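Local coordinates for protein acetylxylan esterase / glucomannan deacetylase (Cellvibrio japonicus, PDB 2W9X) that removes acetyl groups from plant cell wall polysaccharides, deacetylating xylan and, with a large preference, glucomannan, at residues F152-R163 with D329-A339; G199-G208 with N247-R258. All blocks are in the same frame, centred on the assembly; numbering follows the deposited sequence.

Contact 1: F152-R163 with D329-A339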
loop_
_atom_site.group_PDB
_atom_site.type_symbol
_atom_site.label_atom_id
_atom_site.label_comp_id
_atom_site.label_asym_id
_atom_site.label_seq_id
_atom_site.Cartn_x
_atom_site.Cartn_y
_atom_site.Cartn_z
ATOM N N PHE B 152 3.672 -19.070 -9.436
ATOM C CA PHE B 152 2.319 -18.556 -9.151
ATOM C C PHE B 152 1.875 -17.596 -10.249
ATOM O O PHE B 152 0.749 -17.666 -10.728
ATOM C CB PHE B 152 2.274 -17.827 -7.803
ATOM C CG PHE B 152 2.556 -18.694 -6.609
ATOM C CD1 PHE B 152 2.580 -20.084 -6.698
ATOM C CD2 PHE B 152 2.761 -18.104 -5.359
ATOM C CE1 PHE B 152 2.829 -20.878 -5.557
ATOM C CE2 PHE B 152 3.004 -18.894 -4.213
ATOM C CZ PHE B 152 3.024 -20.273 -4.317
ATOM N N THR B 153 2.776 -16.712 -10.682
ATOM C CA THR B 153 2.444 -15.748 -11.745
ATOM C C THR B 153 2.289 -16.406 -13.132
ATOM O O THR B 153 1.392 -16.026 -13.912
ATOM C CB THR B 153 3.478 -14.576 -11.774
ATOM O OG1 THR B 153 3.442 -13.880 -10.521
ATOM C CG2 THR B 153 3.171 -13.607 -12.885
ATOM N N VAL B 154 3.152 -17.380 -13.427
ATOM C CA VAL B 154 3.059 -18.201 -14.652
ATOM C C VAL B 154 1.705 -18.938 -14.772
ATOM O O VAL B 154 1.166 -19.086 -15.869
ATOM C CB VAL B 154 4.183 -19.273 -14.700
ATOM C CG1 VAL B 154 3.958 -20.272 -15.842
ATOM C CG2 VAL B 154 5.602 -18.636 -14.797
ATOM N N GLY B 155 1.179 -19.431 -13.652
ATOM C CA GLY B 155 0.009 -20.319 -13.685
ATOM C C GLY B 155 0.400 -21.793 -13.735
ATOM O O GLY B 155 -0.335 -22.624 -14.246
ATOM N N TYR B 156 1.590 -22.094 -13.226
ATOM C CA TYR B 156 2.096 -23.453 -13.029
ATOM C C TYR B 156 1.044 -24.431 -12.545
ATOM O O TYR B 156 0.559 -24.317 -11.405
ATOM C CB TYR B 156 3.201 -23.385 -11.985
ATOM C CG TYR B 156 3.928 -24.659 -11.583
ATOM C CD1 TYR B 156 5.267 -24.836 -11.917
ATOM C CD2 TYR B 156 3.323 -25.624 -10.758
ATOM C CE1 TYR B 156 5.978 -25.964 -11.496
ATOM C CE2 TYR B 156 4.024 -26.758 -10.342
ATOM C CZ TYR B 156 5.351 -26.910 -10.716
ATOM O OH TYR B 156 6.047 -28.022 -10.303
ATOM N N GLY B 157 0.741 -25.405 -13.405
ATOM C CA GLY B 157 -0.171 -26.504 -13.122
ATOM C C GLY B 157 -1.565 -26.081 -12.694
ATOM O O GLY B 157 -2.247 -26.848 -12.013
ATOM N N ASN B 158 -2.002 -24.885 -13.109
ATOM C CA ASN B 158 -3.205 -24.292 -12.504
ATOM C C ASN B 158 -4.522 -24.997 -12.884
ATOM O O ASN B 158 -5.466 -25.018 -12.083
ATOM C CB ASN B 158 -3.273 -22.760 -12.703
ATOM C CG ASN B 158 -3.351 -22.342 -14.181
ATOM O OD1 ASN B 158 -3.280 -23.168 -15.080
ATOM N ND2 ASN B 158 -3.516 -21.041 -14.418
ATOM N N THR B 159 -4.581 -25.586 -14.079
ATOM C CA THR B 159 -5.797 -26.283 -14.515
ATOM C C THR B 159 -5.748 -27.790 -14.244
ATOM O O THR B 159 -6.614 -28.525 -14.694
ATOM C CB THR B 159 -6.092 -26.076 -16.025
ATOM O OG1 THR B 159 -5.105 -26.774 -16.792
ATOM C CG2 THR B 159 -6.079 -24.582 -16.385
ATOM N N SER B 160 -4.724 -28.257 -13.541
ATOM C CA SER B 160 -4.652 -29.678 -13.206
ATOM C C SER B 160 -5.672 -30.007 -12.126
ATOM O O SER B 160 -5.755 -29.286 -11.125
ATOM C CB SER B 160 -3.260 -30.066 -12.714
ATOM O OG SER B 160 -3.241 -31.443 -12.366
ATOM N N PRO B 161 -6.453 -31.093 -12.329
ATOM C CA PRO B 161 -7.402 -31.601 -11.333
ATOM C C PRO B 161 -6.670 -32.334 -10.204
ATOM O O PRO B 161 -7.259 -32.624 -9.153
ATOM C CB PRO B 161 -8.240 -32.583 -12.140
ATOM C CG PRO B 161 -7.288 -33.102 -13.183
ATOM C CD PRO B 161 -6.460 -31.907 -13.559
ATOM N N SER B 162 -5.384 -32.604 -10.438
ATOM C CA SER B 162 -4.552 -33.418 -9.554
ATOM C C SER B 162 -3.278 -32.689 -9.125
ATOM O O SER B 162 -2.665 -31.933 -9.902
ATOM C CB SER B 162 -4.184 -34.736 -10.249
ATOM O OG SER B 162 -3.294 -35.492 -9.445
ATOM N N ARG B 163 -2.872 -32.939 -7.885
ATOM C CA ARG B 163 -1.645 -32.357 -7.362
ATOM C C ARG B 163 -0.438 -33.208 -7.732
ATOM O O ARG B 163 0.698 -32.771 -7.569
ATOM C CB ARG B 163 -1.744 -32.191 -5.849
ATOM C CG ARG B 163 -2.729 -31.127 -5.412
ATOM C CD ARG B 163 -2.575 -30.861 -3.917
ATOM N NE ARG B 163 -3.479 -29.828 -3.402
ATOM C CZ ARG B 163 -4.587 -30.068 -2.701
ATOM N NH1 ARG B 163 -4.972 -31.312 -2.434
ATOM N NH2 ARG B 163 -5.323 -29.056 -2.269
ATOM N N ASP B 329 -6.782 -22.774 -2.158
ATOM C CA ASP B 329 -6.822 -24.236 -1.992
ATOM C C ASP B 329 -5.576 -24.963 -2.498
ATOM O O ASP B 329 -5.379 -26.132 -2.170
ATOM C CB ASP B 329 -8.102 -24.871 -2.559
ATOM C CG ASP B 329 -8.285 -24.651 -4.068
ATOM O OD1 ASP B 329 -7.320 -24.562 -4.859
ATOM O OD2 ASP B 329 -9.452 -24.617 -4.476
ATOM N N TYR B 330 -4.745 -24.276 -3.284
ATOM C CA TYR B 330 -3.525 -24.877 -3.832
ATOM C C TYR B 330 -3.733 -26.305 -4.406
ATOM O O TYR B 330 -2.891 -27.188 -4.200
ATOM C CB TYR B 330 -2.390 -24.883 -2.794
ATOM C CG TYR B 330 -1.959 -23.506 -2.323
ATOM C CD1 TYR B 330 -1.091 -22.720 -3.096
ATOM C CD2 TYR B 330 -2.402 -22.994 -1.096
ATOM C CE1 TYR B 330 -0.662 -21.445 -2.664
ATOM C CE2 TYR B 330 -1.980 -21.712 -0.659
ATOM C CZ TYR B 330 -1.120 -20.950 -1.457
ATOM O OH TYR B 330 -0.691 -19.689 -1.044
ATOM N N SER B 331 -4.813 -26.506 -5.167
ATOM C CA SER B 331 -5.127 -27.836 -5.717
ATOM C C SER B 331 -4.513 -28.134 -7.097
ATOM O O SER B 331 -4.750 -29.202 -7.644
ATOM C CB SER B 331 -6.650 -28.078 -5.732
ATOM O OG SER B 331 -7.243 -27.301 -6.754
ATOM N N GLY B 332 -3.717 -27.205 -7.637
ATOM C CA GLY B 332 -2.995 -27.434 -8.893
ATOM C C GLY B 332 -1.743 -28.260 -8.679
ATOM O O GLY B 332 -1.452 -28.644 -7.548
ATOM N N CYS B 333 -0.988 -28.521 -9.750
ATOM C CA CYS B 333 0.180 -29.412 -9.638
ATOM C C CYS B 333 1.089 -29.006 -8.484
ATOM O O CYS B 333 1.442 -27.840 -8.348
ATOM C CB CYS B 333 1.018 -29.426 -10.914
ATOM S SG CYS B 333 0.239 -30.167 -12.340
ATOM N N HIS B 334 1.480 -30.001 -7.685
ATOM C CA HIS B 334 2.459 -29.822 -6.611
ATOM C C HIS B 334 2.070 -28.708 -5.650
ATOM O O HIS B 334 2.907 -27.880 -5.285
ATOM C CB HIS B 334 3.865 -29.591 -7.195
ATOM C CG HIS B 334 4.235 -30.585 -8.257
ATOM N ND1 HIS B 334 4.940 -30.237 -9.387
ATOM C CD2 HIS B 334 3.981 -31.913 -8.363
ATOM C CE1 HIS B 334 5.108 -31.307 -10.149
ATOM N NE2 HIS B 334 4.530 -32.337 -9.554
ATOM N N TRP B 335 0.793 -28.696 -5.247
ATOM C CA TRP B 335 0.286 -27.707 -4.283
ATOM C C TRP B 335 0.494 -26.243 -4.766
ATOM O O TRP B 335 0.862 -25.366 -3.984
ATOM C CB TRP B 335 0.857 -27.951 -2.860
ATOM C CG TRP B 335 0.388 -29.302 -2.286
ATOM C CD1 TRP B 335 0.936 -30.529 -2.535
ATOM C CD2 TRP B 335 -0.746 -29.532 -1.439
ATOM N NE1 TRP B 335 0.214 -31.514 -1.892
ATOM C CE2 TRP B 335 -0.816 -30.927 -1.202
ATOM C CE3 TRP B 335 -1.705 -28.692 -0.849
ATOM C CZ2 TRP B 335 -1.829 -31.511 -0.414
ATOM C CZ3 TRP B 335 -2.696 -29.260 -0.059
ATOM C CH2 TRP B 335 -2.761 -30.664 0.143
ATOM N N HIS B 336 0.229 -25.994 -6.055
ATOM C CA HIS B 336 0.218 -24.626 -6.588
ATOM C C HIS B 336 -1.211 -24.060 -6.734
ATOM O O HIS B 336 -2.174 -24.808 -6.740
ATOM C CB HIS B 336 0.989 -24.530 -7.916
ATOM C CG HIS B 336 2.473 -24.509 -7.750
ATOM N ND1 HIS B 336 3.191 -25.609 -7.327
ATOM C CD2 HIS B 336 3.378 -23.529 -7.972
ATOM C CE1 HIS B 336 4.475 -25.296 -7.284
ATOM N NE2 HIS B 336 4.614 -24.046 -7.683
ATOM N N PRO B 337 -1.345 -22.721 -6.822
ATOM C CA PRO B 337 -2.668 -22.152 -7.010
ATOM C C PRO B 337 -3.447 -22.851 -8.141
ATOM O O PRO B 337 -2.905 -23.106 -9.222
ATOM C CB PRO B 337 -2.371 -20.692 -7.396
ATOM C CG PRO B 337 -1.090 -20.380 -6.653
ATOM C CD PRO B 337 -0.301 -21.678 -6.739
ATOM N N SER B 338 -4.710 -23.141 -7.873
ATOM C CA SER B 338 -5.612 -23.647 -8.882
ATOM C C SER B 338 -6.150 -22.492 -9.729
ATOM O O SER B 338 -5.941 -21.319 -9.396
ATOM C CB SER B 338 -6.767 -24.391 -8.215
ATOM O OG SER B 338 -7.478 -23.502 -7.369
ATOM N N ALA B 339 -6.856 -22.840 -10.804
ATOM C CA ALA B 339 -7.536 -21.857 -11.659
ATOM C C ALA B 339 -8.533 -21.045 -10.831
ATOM O O ALA B 339 -8.639 -19.827 -10.997
ATOM C CB ALA B 339 -8.226 -22.540 -12.839
HETATM O O HOH W 1 -0.458 -21.995 -10.223
HETATM O O HOH W 2 -7.517 -28.471 -9.267
HETATM O O HOH W 3 -6.364 -31.517 -6.787
#
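Tyr156 and His336 stack face to face in the active site of this SGNH (GDSL-like) hydrolase fold, ring centroids 3.9 Å apart and planes at 26°, with Tyr156 CD2 over the centre of the imidazole. His336, inferred to raise the nucleophilicity of Ser151, is also touched by the Phe152 ring, which lies obliquely to the imidazole, CE1 toward His336 CD2. Pro337 CD also packs against Phe152, 3.3 Å from its CD1. His336 ND1 donates to His334 O at 3.1 Å from well above that carbonyl's plane, and more weakly to Cys333 O, which limits rotation of the ring.

The second shell fixes the Tyr156 ring: its OH shares a hydrogen bond of 2.6 Å with His334 ND1, in the plane of both rings. Backbone bonds from Cys333 N to Gly157 O and from His334 N to Arg163 O join the loops, and Cys333 is disulfide-linked to Cys165. Farther out, the extended Arg163 chain lays its guanidinium on Trp335, planes 6° apart. Within the guanidinium plane, NH2 donates to Asp329 O, while NE reaches Tyr330 O at 2.8 Å, nearly straight at 171°.

Contact 2: G199-G208 with N247-R258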
loop_
_atom_site.group_PDB
_atom_site.type_symbol
_atom_site.label_atom_id
_atom_site.label_comp_id
_atom_site.label_asym_id
_atom_site.label_seq_id
_atom_site.Cartn_x
_atom_site.Cartn_y
_atom_site.Cartn_z
ATOM N N GLY B 199 9.970 -21.276 -10.324
ATOM C CA GLY B 199 11.080 -21.677 -9.457
ATOM C C GLY B 199 12.004 -20.544 -9.033
ATOM O O GLY B 199 12.874 -20.735 -8.173
ATOM N N PHE B 200 11.808 -19.355 -9.601
ATOM C CA PHE B 200 12.793 -18.272 -9.423
ATOM C C PHE B 200 12.413 -17.299 -8.296
ATOM O O PHE B 200 11.230 -17.109 -7.988
ATOM C CB PHE B 200 13.086 -17.527 -10.747
ATOM C CG PHE B 200 13.938 -18.321 -11.726
ATOM C CD1 PHE B 200 15.328 -18.303 -11.638
ATOM C CD2 PHE B 200 13.332 -19.098 -12.737
ATOM C CE1 PHE B 200 16.123 -19.047 -12.533
ATOM C CE2 PHE B 200 14.100 -19.841 -13.631
ATOM C CZ PHE B 200 15.506 -19.813 -13.537
ATOM N N GLY B 201 13.434 -16.701 -7.683
ATOM C CA GLY B 201 13.237 -15.740 -6.595
ATOM C C GLY B 201 13.947 -14.420 -6.861
ATOM O O GLY B 201 14.513 -14.220 -7.932
ATOM N N ILE B 202 13.892 -13.511 -5.889
ATOM C CA ILE B 202 14.700 -12.262 -5.903
ATOM C C ILE B 202 16.210 -12.524 -5.960
ATOM O O ILE B 202 16.916 -11.950 -6.807
ATOM C CB ILE B 202 14.361 -11.356 -4.670
ATOM C CG1 ILE B 202 12.914 -10.856 -4.754
ATOM C CG2 ILE B 202 15.371 -10.195 -4.490
ATOM C CD1 ILE B 202 12.594 -9.981 -5.950
ATOM N N VAL B 203 16.711 -13.369 -5.051
ATOM C CA VAL B 203 18.142 -13.724 -5.024
ATOM C C VAL B 203 18.336 -15.232 -4.989
ATOM O O VAL B 203 19.366 -15.747 -5.449
ATOM C CB VAL B 203 18.930 -13.102 -3.802
ATOM C CG1 VAL B 203 19.078 -11.577 -3.941
ATOM C CG2 VAL B 203 18.302 -13.487 -2.451
ATOM N N ARG B 204 17.349 -15.924 -4.422
ATOM C CA ARG B 204 17.458 -17.369 -4.170
ATOM C C ARG B 204 16.288 -18.086 -4.836
ATOM O O ARG B 204 15.148 -17.675 -4.696
ATOM C CB ARG B 204 17.500 -17.655 -2.661
ATOM C CG ARG B 204 17.677 -19.129 -2.309
ATOM C CD ARG B 204 17.772 -19.299 -0.815
ATOM N NE ARG B 204 18.061 -20.692 -0.526
ATOM C CZ ARG B 204 17.184 -21.556 -0.028
ATOM N NH1 ARG B 204 15.963 -21.154 0.299
ATOM N NH2 ARG B 204 17.549 -22.829 0.165
ATOM N N ASN B 205 16.567 -19.152 -5.583
ATOM C CA ASN B 205 15.500 -19.877 -6.294
ATOM C C ASN B 205 15.081 -21.124 -5.512
ATOM O O ASN B 205 15.699 -21.432 -4.493
ATOM C CB ASN B 205 15.990 -20.232 -7.703
ATOM C CG ASN B 205 16.580 -19.031 -8.430
ATOM O OD1 ASN B 205 15.964 -17.962 -8.484
ATOM N ND2 ASN B 205 17.764 -19.204 -9.006
ATOM N N TYR B 206 14.070 -21.858 -5.993
ATOM C CA TYR B 206 13.586 -23.039 -5.269
ATOM C C TYR B 206 14.701 -23.980 -4.789
ATOM O O TYR B 206 15.475 -24.508 -5.594
ATOM C CB TYR B 206 12.563 -23.856 -6.062
ATOM C CG TYR B 206 12.058 -25.004 -5.224
ATOM C CD1 TYR B 206 11.239 -24.764 -4.124
ATOM C CD2 TYR B 206 12.427 -26.324 -5.496
ATOM C CE1 TYR B 206 10.778 -25.805 -3.333
ATOM C CE2 TYR B 206 11.961 -27.378 -4.701
ATOM C CZ TYR B 206 11.152 -27.097 -3.612
ATOM O OH TYR B 206 10.674 -28.109 -2.795
ATOM N N ASN B 207 14.752 -24.196 -3.474
ATOM C CA ASN B 207 15.781 -25.031 -2.841
ATOM C C ASN B 207 17.230 -24.730 -3.278
ATOM O O ASN B 207 18.076 -25.641 -3.373
ATOM C CB ASN B 207 15.449 -26.529 -2.983
ATOM C CG ASN B 207 16.336 -27.401 -2.105
ATOM O OD1 ASN B 207 16.668 -27.033 -0.966
ATOM N ND2 ASN B 207 16.758 -28.539 -2.641
ATOM N N GLY B 208 17.524 -23.452 -3.521
ATOM C CA GLY B 208 18.869 -23.048 -3.949
ATOM C C GLY B 208 19.275 -23.487 -5.349
ATOM O O GLY B 208 20.457 -23.450 -5.679
ATOM N N ASN B 247 10.134 -18.622 -3.483
ATOM C CA ASN B 247 11.286 -19.458 -3.765
ATOM C C ASN B 247 12.524 -19.070 -2.962
ATOM O O ASN B 247 13.320 -19.944 -2.606
ATOM C CB ASN B 247 11.570 -19.507 -5.253
ATOM C CG ASN B 247 10.466 -20.211 -6.004
ATOM O OD1 ASN B 247 9.922 -19.678 -6.965
ATOM N ND2 ASN B 247 10.103 -21.399 -5.538
ATOM N N ASP B 248 12.673 -17.790 -2.635
ATOM C CA ASP B 248 13.766 -17.400 -1.719
ATOM C C ASP B 248 13.630 -18.098 -0.378
ATOM O O ASP B 248 14.630 -18.533 0.188
ATOM C CB ASP B 248 13.834 -15.877 -1.498
ATOM C CG ASP B 248 14.078 -15.132 -2.777
ATOM O OD1 ASP B 248 15.248 -14.769 -3.027
ATOM O OD2 ASP B 248 13.098 -14.941 -3.545
ATOM N N PHE B 249 12.389 -18.212 0.123
ATOM C CA PHE B 249 12.191 -18.562 1.543
ATOM C C PHE B 249 11.474 -19.880 1.857
ATOM O O PHE B 249 11.410 -20.266 3.014
ATOM C CB PHE B 249 11.519 -17.409 2.321
ATOM C CG PHE B 249 12.272 -16.108 2.248
ATOM C CD1 PHE B 249 13.542 -15.986 2.805
ATOM C CD2 PHE B 249 11.711 -15.011 1.619
ATOM C CE1 PHE B 249 14.239 -14.779 2.737
ATOM C CE2 PHE B 249 12.403 -13.806 1.538
ATOM C CZ PHE B 249 13.661 -13.690 2.111
ATOM N N SER B 250 10.985 -20.594 0.850
ATOM C CA SER B 250 10.149 -21.751 1.134
ATOM C C SER B 250 10.905 -22.961 1.713
ATOM O O SER B 250 10.283 -23.930 2.169
ATOM C CB SER B 250 9.392 -22.174 -0.129
ATOM O OG SER B 250 10.297 -22.616 -1.110
ATOM N N THR B 251 12.238 -22.906 1.674
ATOM C CA THR B 251 13.090 -24.011 2.098
ATOM C C THR B 251 14.235 -23.488 2.944
ATOM O O THR B 251 14.608 -22.308 2.875
ATOM C CB THR B 251 13.714 -24.803 0.905
ATOM O OG1 THR B 251 14.480 -23.912 0.089
ATOM C CG2 THR B 251 12.656 -25.505 0.052
ATOM N N ALA B 252 14.790 -24.392 3.739
ATOM C CA ALA B 252 15.983 -24.145 4.524
ATOM C C ALA B 252 17.205 -24.057 3.611
ATOM O O ALA B 252 17.248 -24.683 2.556
ATOM C CB ALA B 252 16.166 -25.290 5.523
ATOM N N LEU B 253 18.198 -23.281 4.033
ATOM C CA LEU B 253 19.465 -23.199 3.322
ATOM C C LEU B 253 20.226 -24.534 3.369
ATOM O O LEU B 253 20.298 -25.184 4.405
ATOM C CB LEU B 253 20.334 -22.071 3.897
ATOM C CG LEU B 253 19.862 -20.634 3.639
ATOM C CD1 LEU B 253 20.368 -19.684 4.741
ATOM C CD2 LEU B 253 20.284 -20.162 2.248
ATOM N N ASN B 254 20.768 -24.939 2.230
ATOM C CA ASN B 254 21.739 -26.031 2.190
ATOM C C ASN B 254 23.125 -25.521 2.533
ATOM O O ASN B 254 23.354 -24.312 2.514
ATOM C CB ASN B 254 21.704 -26.690 0.823
ATOM C CG ASN B 254 20.349 -27.291 0.531
ATOM O OD1 ASN B 254 20.039 -28.384 1.007
ATOM N ND2 ASN B 254 19.509 -26.558 -0.217
ATOM N N ASP B 255 24.042 -26.446 2.841
ATOM C CA ASP B 255 25.403 -26.114 3.241
ATOM C C ASP B 255 26.195 -25.429 2.131
ATOM O O ASP B 255 27.044 -24.596 2.409
ATOM C CB ASP B 255 26.160 -27.389 3.668
ATOM C CG ASP B 255 25.644 -27.982 4.986
ATOM O OD1 ASP B 255 25.138 -27.213 5.844
ATOM O OD2 ASP B 255 25.762 -29.221 5.157
ATOM N N ASN B 256 25.925 -25.788 0.877
ATOM C CA ASN B 256 26.719 -25.285 -0.244
ATOM C C ASN B 256 26.276 -23.930 -0.825
ATOM O O ASN B 256 26.851 -23.458 -1.801
ATOM C CB ASN B 256 26.825 -26.352 -1.347
ATOM C CG ASN B 256 25.484 -26.671 -1.998
ATOM O OD1 ASN B 256 24.439 -26.171 -1.589
ATOM N ND2 ASN B 256 25.517 -27.511 -3.025
ATOM N N GLU B 257 25.272 -23.306 -0.216
ATOM C CA GLU B 257 24.715 -22.037 -0.700
ATOM C C GLU B 257 25.503 -20.839 -0.167
ATOM O O GLU B 257 26.168 -20.941 0.865
ATOM C CB GLU B 257 23.251 -21.928 -0.302
ATOM C CG GLU B 257 22.369 -23.026 -0.903
ATOM C CD GLU B 257 20.881 -22.726 -0.779
ATOM O OE1 GLU B 257 20.162 -23.505 -0.120
ATOM O OE2 GLU B 257 20.420 -21.722 -1.359
ATOM N N ARG B 258 25.420 -19.704 -0.863
ATOM C CA ARG B 258 26.314 -18.579 -0.557
ATOM C C ARG B 258 25.917 -17.822 0.712
ATOM O O ARG B 258 26.769 -17.229 1.367
ATOM C CB ARG B 258 26.476 -17.639 -1.757
ATOM C CG ARG B 258 25.196 -16.962 -2.227
ATOM C CD ARG B 258 25.493 -16.140 -3.459
ATOM N NE ARG B 258 24.356 -15.312 -3.855
ATOM C CZ ARG B 258 24.216 -14.020 -3.551
ATOM N NH1 ARG B 258 23.145 -13.352 -3.984
ATOM N NH2 ARG B 258 25.157 -13.385 -2.837
HETATM O O HOH W 4 9.749 -16.466 -5.739
HETATM O O HOH W 5 21.542 -14.342 -6.443
HETATM O O HOH W 6 12.940 -22.444 -1.642
HETATM O O HOH W 7 16.517 -27.231 1.626
HETATM O O HOH W 8 18.451 -30.114 -0.563
HETATM O O HOH W 9 21.719 -21.283 -3.873
#
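Arg204 and Asp248 carry the tight part of this contact, which joins the loop carrying Gly199 to the helix end and loop carrying Asn247, both transition-state stabilisers by similarity, consistent with an SGNH-hydrolase oxyanion hole. The Asp248 carboxylate receives three successive backbone N-H groups. OD2 takes Ile202 N on its syn lone pair at 2.9 Å; OD1 takes Val203 N likewise, and Arg204 N at 2.8 Å from above the carboxylate plane. Three donors on one buried carboxylate would probably stabilise its negative charge.

The Arg204 side chain, with CG anti to the backbone N (chi1 -177°) and extended out to NE, runs across to Glu257. It grips that carboxylate side-on in a salt bridge, NE to OE2 and NH2 to OE1, each 2.7 Å, with the two planes 21° apart. NH1 adds Asp248 O at 2.9 Å, in the guanidinium plane, and Thr251 OG1 at 3.1 Å, tilted from it; Leu253 CD2 covers one face. Glu257 OE1 is held by Asn254 N and ND2, so a second shell sets the carboxylate.

The rim is looser and wetter. Asn254 ND2 donates to Asn207 OD1 at 3.0 Å, and separate waters link Asn207 to Ala252 and to the other end of the Asn254 amide. Another water joins Asn207 N, Asn247 O, Ser250 OG and Thr251 OG1, beside the exposed Tyr206 ring.

Segment 199-208 follows strand 191-196, an outer strand of the parallel sheet, while 247-258 starts within helix 246-249 and runs on as loop. Ile202 and Val203 pack on helix 262-283, Phe200 on helix 215-218, and Phe249 on helix 300-314.

Contacts 1 and 2 lie on neighbouring parts of one catalytic centre: their centres are 21 Å apart and their nearest atoms about 6 Å, so they do not touch directly. The side chain of His336, in contact 1, is about 4 Å from that of Ser151, the inferred nucleophile. From contact 2, Gly199 N makes a weak hydrogen bond to Ser151 OG. Gly199 and Asn247, transition-state stabilisers by similarity, belong to contact 2, consistent with an oxyanion hole near the histidine; the side chains of Asn247 and His336 are about 6 Å apart. Bound glycerol, probably from crystallisation, lies about 3 Å from the side chain of His336 and about 3 Å from that of Phe200, which may mark a pocket bordered by both contacts.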